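Local coordinates for SusD superfamily protein (Bacteroides fragilis NCTC 9343, PDB 3NQP) that probably binds glycans at the outer membrane as a SusD-family surface lipoprotein, capturing sugars for uptake into the cell, at residues 40-45 against 128-133; 48-53 against 73-78; 83-88 against 133-138. All blocks are in the same frame, centred on the assembly; numbering follows the deposited sequence.

Interaction 1: residues 40-45 against 128-133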
loop_
_atom_site.group_PDB
_atom_site.type_symbol
_atom_site.label_atom_id
_atom_site.label_comp_id
_atom_site.label_asym_id
_atom_site.label_seq_id
_atom_site.Cartn_x
_atom_site.Cartn_y
_atom_site.Cartn_z
ATOM N N TRP A 40 6.699 5.629 3.149
ATOM C CA TRP A 40 5.826 5.636 4.332
ATOM C C TRP A 40 4.540 6.362 3.972
ATOM O O TRP A 40 3.442 5.896 4.267
ATOM C CB TRP A 40 6.521 6.315 5.504
ATOM C CG TRP A 40 5.696 6.375 6.744
ATOM C CD1 TRP A 40 4.826 7.373 7.095
ATOM C CD2 TRP A 40 5.668 5.422 7.820
ATOM N NE1 TRP A 40 4.270 7.110 8.306
ATOM C CE2 TRP A 40 4.760 5.917 8.780
ATOM C CE3 TRP A 40 6.306 4.214 8.053
ATOM C CZ2 TRP A 40 4.492 5.246 9.956
ATOM C CZ3 TRP A 40 6.059 3.536 9.235
ATOM C CH2 TRP A 40 5.159 4.050 10.170
ATOM N N GLN A 41 4.654 7.501 3.296
ATOM C CA GLN A 41 3.439 8.225 2.940
ATOM C C GLN A 41 2.546 7.407 2.003
ATOM O O GLN A 41 1.307 7.455 2.111
ATOM C CB GLN A 41 3.782 9.573 2.291
ATOM C CG GLN A 41 2.611 10.336 1.862
ATOM C CD GLN A 41 2.990 11.728 1.451
ATOM O OE1 GLN A 41 2.845 12.675 2.243
ATOM N NE2 GLN A 41 3.501 11.873 0.209
ATOM N N HIS A 42 3.164 6.728 1.041
ATOM C CA HIS A 42 2.419 5.967 0.044
ATOM C C HIS A 42 1.638 4.814 0.706
ATOM O O HIS A 42 0.434 4.606 0.449
ATOM C CB HIS A 42 3.347 5.446 -1.055
ATOM C CG HIS A 42 2.721 4.400 -1.905
ATOM N ND1 HIS A 42 1.814 4.696 -2.896
ATOM C CD2 HIS A 42 2.832 3.047 -1.888
ATOM C CE1 HIS A 42 1.396 3.572 -3.461
ATOM N NE2 HIS A 42 1.985 2.552 -2.851
ATOM N N THR A 43 2.331 4.060 1.555
ATOM C CA THR A 43 1.812 2.839 2.104
ATOM C C THR A 43 0.994 3.140 3.363
ATOM O O THR A 43 -0.184 2.729 3.472
ATOM C CB THR A 43 2.962 1.863 2.414
ATOM O OG1 THR A 43 3.536 1.407 1.173
ATOM C CG2 THR A 43 2.501 0.694 3.276
ATOM N N ILE A 44 1.576 3.879 4.285
ATOM C CA ILE A 44 0.916 4.081 5.604
ATOM C C ILE A 44 -0.041 5.298 5.532
ATOM O O ILE A 44 -1.247 5.143 5.684
ATOM C CB ILE A 44 1.880 4.251 6.745
ATOM C CG1 ILE A 44 2.867 3.056 6.853
ATOM C CG2 ILE A 44 1.109 4.465 8.058
ATOM C CD1 ILE A 44 2.277 1.683 7.202
ATOM N N THR A 45 0.457 6.499 5.288
ATOM C CA THR A 45 -0.416 7.691 5.336
ATOM C C THR A 45 -1.604 7.598 4.381
ATOM O O THR A 45 -2.743 7.768 4.810
ATOM C CB THR A 45 0.375 9.006 5.142
ATOM O OG1 THR A 45 1.560 8.902 5.940
ATOM C CG2 THR A 45 -0.469 10.246 5.548
ATOM N N TYR A 128 1.594 10.253 -9.940
ATOM C CA TYR A 128 0.346 10.929 -10.289
ATOM C C TYR A 128 -0.909 10.134 -9.919
ATOM O O TYR A 128 -1.965 10.723 -9.720
ATOM C CB TYR A 128 0.332 11.359 -11.766
ATOM C CG TYR A 128 0.938 12.749 -11.955
ATOM C CD1 TYR A 128 0.308 13.894 -11.453
ATOM C CD2 TYR A 128 2.126 12.906 -12.589
ATOM C CE1 TYR A 128 0.872 15.173 -11.598
ATOM C CE2 TYR A 128 2.691 14.184 -12.782
ATOM C CZ TYR A 128 2.060 15.311 -12.289
ATOM O OH TYR A 128 2.634 16.565 -12.493
ATOM N N PHE A 129 -0.799 8.811 -9.831
ATOM C CA PHE A 129 -1.937 7.954 -9.475
ATOM C C PHE A 129 -2.240 8.073 -7.970
ATOM O O PHE A 129 -3.418 8.076 -7.582
ATOM C CB PHE A 129 -1.680 6.502 -9.903
ATOM C CG PHE A 129 -2.822 5.538 -9.620
ATOM C CD1 PHE A 129 -4.121 5.827 -9.975
ATOM C CD2 PHE A 129 -2.562 4.310 -9.008
ATOM C CE1 PHE A 129 -5.144 4.923 -9.732
ATOM C CE2 PHE A 129 -3.560 3.404 -8.753
ATOM C CZ PHE A 129 -4.880 3.711 -9.130
ATOM N N ASP A 130 -1.211 8.179 -7.127
ATOM C CA ASP A 130 -1.436 8.553 -5.714
ATOM C C ASP A 130 -2.124 9.939 -5.654
ATOM O O ASP A 130 -3.136 10.107 -4.933
ATOM C CB ASP A 130 -0.154 8.547 -4.907
ATOM C CG ASP A 130 0.183 7.152 -4.293
ATOM O OD1 ASP A 130 -0.509 6.157 -4.592
ATOM O OD2 ASP A 130 1.162 7.083 -3.535
ATOM N N LEU A 131 -1.599 10.922 -6.389
ATOM C CA LEU A 131 -2.184 12.266 -6.349
ATOM C C LEU A 131 -3.643 12.230 -6.819
ATOM O O LEU A 131 -4.511 12.871 -6.224
ATOM C CB LEU A 131 -1.353 13.271 -7.163
ATOM C CG LEU A 131 0.018 13.630 -6.540
ATOM C CD1 LEU A 131 0.778 14.468 -7.498
ATOM C CD2 LEU A 131 -0.065 14.349 -5.197
ATOM N N TYR A 132 -3.940 11.444 -7.853
ATOM C CA TYR A 132 -5.346 11.329 -8.344
ATOM C C TYR A 132 -6.270 10.684 -7.323
ATOM O O TYR A 132 -7.388 11.128 -7.121
ATOM C CB TYR A 132 -5.367 10.534 -9.656
ATOM C CG TYR A 132 -6.687 10.153 -10.241
ATOM C CD1 TYR A 132 -7.371 9.047 -9.784
ATOM C CD2 TYR A 132 -7.276 10.927 -11.266
ATOM C CE1 TYR A 132 -8.570 8.669 -10.321
ATOM C CE2 TYR A 132 -8.488 10.546 -11.851
ATOM C CZ TYR A 132 -9.132 9.405 -11.376
ATOM O OH TYR A 132 -10.325 8.979 -11.914
ATOM N N ARG A 133 -5.816 9.612 -6.670
ATOM C CA ARG A 133 -6.655 8.950 -5.679
ATOM C C ARG A 133 -6.865 9.757 -4.400
ATOM O O ARG A 133 -7.893 9.637 -3.729
ATOM C CB ARG A 133 -6.084 7.576 -5.351
ATOM C CG ARG A 133 -6.166 6.635 -6.557
ATOM C CD ARG A 133 -5.723 5.219 -6.189
ATOM N NE ARG A 133 -4.309 5.176 -5.923
ATOM C CZ ARG A 133 -3.647 4.084 -5.593
ATOM N NH1 ARG A 133 -4.271 2.906 -5.523
ATOM N NH2 ARG A 133 -2.354 4.160 -5.383
HETATM O O HOH W 1 -1.114 4.819 -1.769
#
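His42 holds its CG opposite the backbone N (chi1 166°), and Asp130 turns its carboxylate to meet the ring with chi1 at -88°. The two side chains run at about a right angle to each other. Their flat ends still lie nearly in one plane, with ring and carboxylate 17° apart. His42 ND1 donates to Asp130 OD2 over 2.6 Å. The bond is almost straight, it lies in the plane of the imidazole, and it uses the syn lone pair of OD2. This is a short His-carboxylate hydrogen bond, and it helps to set the rotation of the ring. The other oxygen is held from within its own helix: Arg133 NH2 forms a salt bridge with Asp130 OD1 at 2.8 Å. Asp130 therefore sits between the histidine and the arginine. A positive charge so close to the carboxylate would tend to stabilise its ionised form. The guanidinium lies with one face against the ring of Phe129, whose CE2 is over its centre. A water lies between the two helices, 2.7 Å from the backbone His42 O and 3.2 Å from Asp130 OD1. The contact is small but buried. It ties helix 39-48 to helix 110-135, and the closest CA atoms, those of His42 and Asp130, are 7.4 Å apart. Around it, the His42 ring meets the rings of Phe126 and Phe379, and Trp454 makes a cation-pi contact with Arg133. Strand 377-381 packs on Thr43 and Ile44, while helices 89-102 and 163-181 pack against helix 110-135.

Interaction 2: residues 48-53 against 73-78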
loop_
_atom_site.group_PDB
_atom_site.type_symbol
_atom_site.label_atom_id
_atom_site.label_comp_id
_atom_site.label_asym_id
_atom_site.label_seq_id
_atom_site.Cartn_x
_atom_site.Cartn_y
_atom_site.Cartn_z
ATOM N N GLU A 48 -3.146 3.104 4.408
ATOM C CA GLU A 48 -3.654 2.393 5.623
ATOM C C GLU A 48 -4.526 3.242 6.534
ATOM O O GLU A 48 -5.560 2.785 7.003
ATOM C CB GLU A 48 -2.498 1.932 6.535
ATOM C CG GLU A 48 -1.688 0.835 6.071
ATOM C CD GLU A 48 -2.306 -0.530 6.203
ATOM O OE1 GLU A 48 -3.126 -0.813 7.107
ATOM O OE2 GLU A 48 -1.877 -1.353 5.403
ATOM N N LEU A 49 -4.075 4.464 6.842
ATOM C CA LEU A 49 -4.627 5.146 8.027
ATOM C C LEU A 49 -6.119 5.433 8.022
ATOM O O LEU A 49 -6.741 5.416 9.074
ATOM C CB LEU A 49 -3.865 6.421 8.357
ATOM C CG LEU A 49 -2.410 6.321 8.849
ATOM C CD1 LEU A 49 -1.904 7.747 9.137
ATOM C CD2 LEU A 49 -2.184 5.360 10.065
ATOM N N ARG A 50 -6.682 5.775 6.873
ATOM C CA ARG A 50 -8.125 6.064 6.786
ATOM C C ARG A 50 -8.979 4.794 6.704
ATOM O O ARG A 50 -10.199 4.879 6.552
ATOM C CB ARG A 50 -8.405 6.958 5.575
ATOM C CG ARG A 50 -7.849 8.350 5.720
ATOM C CD ARG A 50 -8.340 9.252 4.561
ATOM N NE ARG A 50 -9.761 9.562 4.752
ATOM C CZ ARG A 50 -10.508 10.383 4.029
ATOM N NH1 ARG A 50 -10.032 11.010 2.966
ATOM N NH2 ARG A 50 -11.774 10.564 4.381
ATOM N N GLY A 51 -8.326 3.635 6.778
ATOM C CA GLY A 51 -8.994 2.335 6.627
ATOM C C GLY A 51 -9.946 1.849 7.718
ATOM O O GLY A 51 -10.480 0.785 7.572
ATOM N N GLY A 52 -10.164 2.597 8.805
ATOM C CA GLY A 52 -11.232 2.254 9.751
ATOM C C GLY A 52 -10.828 1.204 10.764
ATOM O O GLY A 52 -11.672 0.633 11.452
ATOM N N ARG A 53 -9.546 0.917 10.868
ATOM C CA ARG A 53 -9.118 -0.108 11.822
ATOM C C ARG A 53 -7.978 0.253 12.748
ATOM O O ARG A 53 -7.397 -0.643 13.417
ATOM C CB ARG A 53 -8.817 -1.423 11.104
ATOM C CG ARG A 53 -7.894 -1.331 9.955
ATOM C CD ARG A 53 -7.750 -2.760 9.311
ATOM N NE ARG A 53 -6.703 -2.701 8.325
ATOM C CZ ARG A 53 -6.214 -3.718 7.626
ATOM N NH1 ARG A 53 -6.679 -4.949 7.790
ATOM N NH2 ARG A 53 -5.245 -3.479 6.724
ATOM N N GLN A 73 -10.990 10.559 10.172
ATOM C CA GLN A 73 -11.633 11.181 9.029
ATOM C C GLN A 73 -11.936 12.688 9.243
ATOM O O GLN A 73 -12.832 13.222 8.596
ATOM C CB GLN A 73 -12.934 10.443 8.622
ATOM C CG GLN A 73 -12.875 8.880 8.740
ATOM C CD GLN A 73 -11.975 8.221 7.725
ATOM O OE1 GLN A 73 -11.693 8.812 6.692
ATOM N NE2 GLN A 73 -11.532 6.975 8.005
ATOM N N ASN A 74 -11.173 13.347 10.126
ATOM C CA ASN A 74 -11.344 14.752 10.436
ATOM C C ASN A 74 -10.535 15.501 9.396
ATOM O O ASN A 74 -9.306 15.618 9.539
ATOM C CB ASN A 74 -10.755 15.154 11.799
ATOM C CG ASN A 74 -11.493 14.579 12.984
ATOM O OD1 ASN A 74 -12.637 14.097 12.878
ATOM N ND2 ASN A 74 -10.834 14.653 14.157
ATOM N N PHE A 75 -11.219 15.964 8.350
ATOM C CA PHE A 75 -10.574 16.614 7.231
ATOM C C PHE A 75 -11.273 17.913 6.894
ATOM O O PHE A 75 -12.491 17.929 6.743
ATOM C CB PHE A 75 -10.626 15.724 6.003
ATOM C CG PHE A 75 -9.522 14.684 5.954
ATOM C CD1 PHE A 75 -8.236 15.040 5.547
ATOM C CD2 PHE A 75 -9.761 13.378 6.293
ATOM C CE1 PHE A 75 -7.233 14.116 5.479
ATOM C CE2 PHE A 75 -8.727 12.437 6.253
ATOM C CZ PHE A 75 -7.480 12.806 5.838
ATOM N N ASP A 76 -10.484 18.977 6.791
ATOM C CA ASP A 76 -10.946 20.291 6.295
ATOM C C ASP A 76 -9.700 21.128 5.981
ATOM O O ASP A 76 -8.563 20.626 6.055
ATOM C CB ASP A 76 -11.878 20.954 7.332
ATOM C CG ASP A 76 -11.223 21.132 8.693
ATOM O OD1 ASP A 76 -10.022 21.481 8.748
ATOM O OD2 ASP A 76 -11.906 20.934 9.725
ATOM N N GLU A 77 -9.871 22.409 5.656
ATOM C CA GLU A 77 -8.732 23.224 5.243
ATOM C C GLU A 77 -7.666 23.502 6.331
ATOM O O GLU A 77 -6.609 24.023 6.006
ATOM C CB GLU A 77 -9.190 24.545 4.625
ATOM C CG GLU A 77 -9.753 25.509 5.626
ATOM C CD GLU A 77 -10.095 26.881 5.027
ATOM O OE1 GLU A 77 -9.929 27.132 3.803
ATOM O OE2 GLU A 77 -10.505 27.725 5.833
ATOM N N THR A 78 -7.938 23.177 7.596
ATOM C CA THR A 78 -6.907 23.255 8.640
ATOM C C THR A 78 -6.544 21.883 9.202
ATOM O O THR A 78 -5.742 21.804 10.122
ATOM C CB THR A 78 -7.306 24.218 9.782
ATOM O OG1 THR A 78 -8.573 23.849 10.318
ATOM C CG2 THR A 78 -7.397 25.675 9.241
#
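Arg50 and Gln73 grip each other through three hydrogen bonds. Arg50 NE and NH2 both donate to Gln73 OE1, at 2.8 and 2.9 Å. The oxygen lies exactly in the guanidinium plane, at the side edge formed by these two nitrogens. The amide is turned 39° from that plane. Its other end is used as well: Gln73 NE2 donates to Arg50 O at 2.9 Å, so both polar atoms of the glutamine are engaged by one residue. A bend at chi2 (-70°) folds the Gln73 chain back to reach both sites. Phe75 completes the first shell. Its CE2 lies over one face of the guanidinium, 3.4 Å from Arg50 NE and offset toward the rim, with the two planes inclined. CE2 also packs on Arg50 CD at 3.6 Å. Further out, Arg50 NH2 donates to Lys491 O, and Lys491 NZ reaches Gln73 O. Trp494 touches both Arg50 and Phe75, and Ile70 packs against the same pair. Both residues of the grip sit at turns of the backbone. Arg50 lies in a type I beta turn from Glu48 to Gly51, closed by Gly51 N to Glu48 O at 2.9 Å. Gln73, just after helix 68-71, has positive phi and forms the Schellman motif at its C-terminus. The arrangement is a side-on, two-nitrogen grip of a buried arginine on a glutamine oxygen, joining two loops of the SusD-like fold.

Interaction 3: residues 83-88 against 133-138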
loop_
_atom_site.group_PDB
_atom_site.type_symbol
_atom_site.label_atom_id
_atom_site.label_comp_id
_atom_site.label_asym_id
_atom_site.label_seq_id
_atom_site.Cartn_x
_atom_site.Cartn_y
_atom_site.Cartn_z
ATOM N N SER A 83 0.727 18.006 4.012
ATOM C CA SER A 83 0.861 19.337 3.448
ATOM C C SER A 83 1.449 19.236 2.076
ATOM O O SER A 83 2.046 18.221 1.732
ATOM C CB SER A 83 1.842 20.174 4.275
ATOM O OG SER A 83 1.394 20.223 5.615
ATOM N N LYS A 84 1.305 20.323 1.313
ATOM C CA LYS A 84 1.983 20.532 0.056
ATOM C C LYS A 84 1.774 19.411 -0.940
ATOM O O LYS A 84 2.746 18.982 -1.585
ATOM C CB LYS A 84 3.500 20.754 0.270
ATOM C CG LYS A 84 3.853 21.883 1.227
ATOM C CD LYS A 84 5.364 22.261 1.233
ATOM C CE LYS A 84 6.205 21.294 2.108
ATOM N NZ LYS A 84 5.716 21.032 3.532
ATOM N N PHE A 85 0.516 18.974 -1.106
ATOM C CA PHE A 85 0.207 17.843 -2.008
ATOM C C PHE A 85 1.101 16.626 -1.731
ATOM O O PHE A 85 1.540 15.922 -2.636
ATOM C CB PHE A 85 0.344 18.259 -3.479
ATOM C CG PHE A 85 -0.747 19.149 -3.963
ATOM C CD1 PHE A 85 -1.989 18.639 -4.265
ATOM C CD2 PHE A 85 -0.512 20.518 -4.161
ATOM C CE1 PHE A 85 -2.978 19.434 -4.743
ATOM C CE2 PHE A 85 -1.501 21.331 -4.640
ATOM C CZ PHE A 85 -2.741 20.806 -4.925
ATOM N N GLY A 86 1.418 16.414 -0.464
ATOM C CA GLY A 86 2.249 15.298 -0.070
ATOM C C GLY A 86 3.720 15.445 -0.466
ATOM O O GLY A 86 4.435 14.464 -0.539
ATOM N N ASP A 87 4.128 16.665 -0.808
ATOM C CA ASP A 87 5.495 17.002 -1.208
ATOM C C ASP A 87 5.977 16.125 -2.359
ATOM O O ASP A 87 7.141 15.772 -2.423
ATOM C CB ASP A 87 6.431 16.886 0.011
ATOM C CG ASP A 87 7.669 17.804 -0.089
ATOM O OD1 ASP A 87 7.695 18.744 -0.904
ATOM O OD2 ASP A 87 8.616 17.590 0.680
ATOM N N LEU A 88 5.079 15.721 -3.248
ATOM C CA LEU A 88 5.491 14.893 -4.365
ATOM C C LEU A 88 5.950 15.645 -5.621
ATOM O O LEU A 88 6.564 15.022 -6.520
ATOM C CB LEU A 88 4.416 13.890 -4.745
ATOM C CG LEU A 88 4.007 12.909 -3.624
ATOM C CD1 LEU A 88 2.907 11.959 -4.102
ATOM C CD2 LEU A 88 5.196 12.138 -3.124
ATOM N N ARG A 133 -5.816 9.612 -6.670
ATOM C CA ARG A 133 -6.655 8.950 -5.679
ATOM C C ARG A 133 -6.865 9.757 -4.400
ATOM O O ARG A 133 -7.893 9.637 -3.729
ATOM C CB ARG A 133 -6.084 7.576 -5.351
ATOM C CG ARG A 133 -6.166 6.635 -6.557
ATOM C CD ARG A 133 -5.723 5.219 -6.189
ATOM N NE ARG A 133 -4.309 5.176 -5.923
ATOM C CZ ARG A 133 -3.647 4.084 -5.593
ATOM N NH1 ARG A 133 -4.271 2.906 -5.523
ATOM N NH2 ARG A 133 -2.354 4.160 -5.383
ATOM N N ILE A 134 -5.877 10.564 -4.048
ATOM C CA ILE A 134 -5.950 11.382 -2.846
ATOM C C ILE A 134 -6.692 12.688 -3.123
ATOM O O ILE A 134 -7.543 13.048 -2.371
ATOM C CB ILE A 134 -4.535 11.694 -2.310
ATOM C CG1 ILE A 134 -3.862 10.417 -1.826
ATOM C CG2 ILE A 134 -4.529 12.817 -1.191
ATOM C CD1 ILE A 134 -4.462 9.842 -0.545
ATOM N N TYR A 135 -6.358 13.366 -4.216
ATOM C CA TYR A 135 -6.857 14.733 -4.473
ATOM C C TYR A 135 -7.806 14.853 -5.661
ATOM O O TYR A 135 -8.488 15.873 -5.762
ATOM C CB TYR A 135 -5.676 15.676 -4.745
ATOM C CG TYR A 135 -4.755 15.839 -3.572
ATOM C CD1 TYR A 135 -5.140 16.564 -2.468
ATOM C CD2 TYR A 135 -3.498 15.234 -3.557
ATOM C CE1 TYR A 135 -4.312 16.682 -1.366
ATOM C CE2 TYR A 135 -2.661 15.356 -2.467
ATOM C CZ TYR A 135 -3.059 16.088 -1.377
ATOM O OH TYR A 135 -2.232 16.220 -0.284
ATOM N N GLY A 136 -7.823 13.865 -6.566
ATOM C CA GLY A 136 -8.556 14.003 -7.821
ATOM C C GLY A 136 -7.761 14.849 -8.807
ATOM O O GLY A 136 -6.692 14.452 -9.283
ATOM N N GLY A 137 -8.250 16.046 -9.087
ATOM C CA GLY A 137 -7.488 16.984 -9.865
ATOM C C GLY A 137 -6.335 17.617 -9.091
ATOM O O GLY A 137 -6.483 17.963 -7.922
ATOM N N VAL A 138 -5.188 17.723 -9.757
ATOM C CA VAL A 138 -3.971 18.346 -9.223
ATOM C C VAL A 138 -3.256 19.061 -10.372
ATOM O O VAL A 138 -3.538 18.781 -11.548
ATOM C CB VAL A 138 -2.974 17.308 -8.639
ATOM C CG1 VAL A 138 -3.565 16.584 -7.386
ATOM C CG2 VAL A 138 -2.486 16.345 -9.741
#
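Phe85 presents its edge to one face of the Tyr135 ring in a T-shaped stack. Phe85 CD1 sits over the centre of that face, 3.8 Å from Tyr135 CD2. The ring centroids are 5.0 Å apart and the planes stand at 70°. Ile134 CG2 covers the opposite face of Tyr135, so the tyrosine ring is clamped between its own chain neighbour and the phenylalanine. The Tyr135 side chain leaves with CG opposite the carbonyl carbon (chi1 -64°), which sends the ring out across the 83-88 loop. Its hydroxyl end reaches the backbone there: Tyr135 OH is 3.4 Å from Phe85 CA. Val138 adds an aliphatic patch, with CG1 3.9 Å from Phe85 CE1.

Tyr135 is in the last turn of helix 110-135, and Gly136 leaves the helix with positive phi. The contact thus packs a helix end and its exit loop against the loop that leads into helix 89-102, within the helix-rich N-terminal part of this SusD-family protein. Lys84 to Asp87 all have positive phi, so the chain makes a left-handed helical turn, closed by Gly86 N to Ser83 O at 2.9 Å and Asp87 N to Lys84 O at 2.8 Å. Ile496 also packs on Phe85, and Val82 touches Tyr135. Val138 also rests on Tyr128 and Leu131 of helix 110-135.

How the interactions relate
All three contacts are buried, but the centre of interaction 1 is about 8 Å from the centre of the chain, against about 16 Å for the centres of the other two. Interactions 1 and 3 use helix 110-135; their ranges overlap at Arg133, which takes part only in interaction 1. They touch: Gln41 NE2 lies 2.9 Å from Gly86 O, a probable hydrogen bond, and Leu131 packs on the 83-88 loop. Interaction 2 joins interaction 1 through helix 39-48, where Ile44 O lies 3.1 Å from Leu49 N. Interaction 1 rests on a histidine-carboxylate bond, backed by a salt bridge within one helix and a water; interaction 2 on hydrogen bonds beside an aromatic ring; interaction 3 is mainly apolar.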